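Local coordinates for protein PHOX (Pseudomonas fluorescens, PDB 4ALF) that hydrolyses phosphate monoesters as an alkaline phosphatase that binds calcium, probably releasing inorganic phosphate for the cell, at residues Gly530-Gly535 with Gly548-Gly553. Numbering follows the deposited sequence.
With CA (calcium ion), chain F; EDO (1,2-ethanediol), chain J.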
# COMPACT_ATOMS: atom_id res chain seq x y z
N GLY A 530 15.45 11.27 3.30
CA GLY A 530 14.11 11.79 3.10
C GLY A 530 13.14 10.84 2.44
O GLY A 530 11.98 11.20 2.23
N CYS A 531 13.60 9.64 2.11
CA CYS A 531 12.74 8.64 1.47
C CYS A 531 11.97 7.80 2.48
O CYS A 531 12.26 7.82 3.68
CB CYS A 531 13.56 7.67 0.61
SG CYS A 531 14.36 6.27 1.48
N GLU A 532 11.00 7.03 1.98
CA GLU A 532 10.56 5.82 2.66
C GLU A 532 10.88 4.66 1.73
O GLU A 532 11.03 4.84 0.52
CB GLU A 532 9.08 5.86 3.07
CG GLU A 532 8.10 5.91 1.92
CD GLU A 532 6.70 6.24 2.42
OE1 GLU A 532 6.43 7.42 2.65
OE2 GLU A 532 5.91 5.29 2.62
N VAL A 533 10.97 3.47 2.31
CA VAL A 533 11.25 2.26 1.59
C VAL A 533 9.90 1.56 1.43
O VAL A 533 9.22 1.30 2.43
CB VAL A 533 12.28 1.40 2.35
CG1 VAL A 533 12.47 0.10 1.63
CG2 VAL A 533 13.61 2.18 2.47
N THR A 534 9.47 1.28 0.19
CA THR A 534 8.11 0.78 -0.03
C THR A 534 8.06 0.09 -1.38
O THR A 534 8.75 0.51 -2.31
CB THR A 534 7.11 1.93 0.11
OG1 THR A 534 5.78 1.40 0.11
CG2 THR A 534 7.30 3.02 -0.95
N GLY A 535 7.25 -0.95 -1.48
CA GLY A 535 7.17 -1.75 -2.68
C GLY A 535 8.19 -2.85 -2.64
O GLY A 535 9.38 -2.59 -2.44
N GLY A 548 11.14 -0.27 -3.78
CA GLY A 548 10.96 1.12 -4.08
C GLY A 548 11.57 2.06 -3.07
O GLY A 548 11.57 1.79 -1.86
N ILE A 549 12.12 3.15 -3.60
CA ILE A 549 12.60 4.28 -2.83
C ILE A 549 11.67 5.42 -3.19
O ILE A 549 11.74 5.92 -4.33
CB ILE A 549 14.06 4.61 -3.20
CG1 ILE A 549 14.99 3.43 -2.88
CG2 ILE A 549 14.49 5.87 -2.51
CD1 ILE A 549 14.91 2.93 -1.46
N GLN A 550 10.80 5.81 -2.25
CA GLN A 550 9.75 6.76 -2.54
C GLN A 550 10.11 8.12 -1.92
O GLN A 550 10.60 8.19 -0.80
CB GLN A 550 8.40 6.26 -1.96
CG GLN A 550 7.20 7.06 -2.43
CD GLN A 550 5.97 6.75 -1.62
OE1 GLN A 550 5.99 6.82 -0.40
NE2 GLN A 550 4.89 6.35 -2.30
N HIS A 551 9.86 9.18 -2.70
CA HIS A 551 10.09 10.58 -2.33
C HIS A 551 11.43 10.86 -1.69
O HIS A 551 11.49 11.55 -0.67
CB HIS A 551 8.93 11.18 -1.47
CG HIS A 551 8.67 10.49 -0.16
ND1 HIS A 551 9.49 10.59 0.91
CD2 HIS A 551 7.62 9.69 0.22
CE1 HIS A 551 8.99 9.87 1.91
NE2 HIS A 551 7.85 9.31 1.49
N PRO A 552 12.53 10.35 -2.26
CA PRO A 552 13.81 10.84 -1.74
C PRO A 552 13.85 12.36 -1.73
O PRO A 552 13.41 13.02 -2.65
CB PRO A 552 14.84 10.24 -2.72
CG PRO A 552 14.06 10.06 -3.99
CD PRO A 552 12.68 9.66 -3.54
N GLY A 553 14.36 12.93 -0.66
CA GLY A 553 14.46 14.38 -0.56
C GLY A 553 13.14 15.10 -0.36
O GLY A 553 13.00 16.24 -0.82
CA CA F . 4.24 7.25 3.55
C1 EDO J . 11.86 13.02 -5.21
O1 EDO J . 11.09 13.25 -4.01
C2 EDO J . 11.31 13.74 -6.46
O2 EDO J . 9.93 13.97 -6.32
O HOH W 1 3.76 6.89 1.25
O HOH W 2 5.10 8.90 5.23
O HOH W 3 3.96 9.57 2.61
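G530 meets H551 first: ND1-H of H551 donates a hydrogen bond to the carbonyl O of G530 at 2.9 Å, the O lying almost in the ring plane although the N-H is bent, at 135°. Next along, C531 lays its CB against CG2 of I549 (3.7 Å), while its CA packs on the carbonyl of Q550.

The backbone of E532 pairs both ways with Q550, N to O and O to N, and its side chain turns to the same face as the Q550 amide. With CG set between the backbone N and carbonyl carbon (chi1 65°), the carboxylate reaches out to chelate a calcium ion, OE1 at 2.4 Å and OE2 at 2.7 Å. OE1 also accepts a hydrogen bond from NE2 of H551 at 2.6 Å, on its anti side, with carboxylate and ring nearly perpendicular (86°). Bonds at both ring nitrogens thus fix the rotation of H551. Q550 runs beside E532; its OE1 accepts a hydrogen bond from a calcium-bound water at 2.8 Å, and its NE2 turns to the carbonyl of N67.

V533 and I549 point to the opposite face, CG2 of V533 and CD1 of I549 in a looser apolar contact. T534 returns to the face of E532 and Q550, its CG2 3.6 Å from CB of Q550, and sends OG1 to D69, while its N bonds to the O of G548. N of G548 in turn bonds to the O of G535.

This hairpin is half of a four-stranded antiparallel sheet ordered 30-37, 572-578, 544-550, 532-538, consistent with a beta-propeller blade of the PhoX family: edge strand 532-538 carries E532 to the calcium it shares with D494, while Q550 at the end of the other strand and H551 just beyond it supply second-shell support.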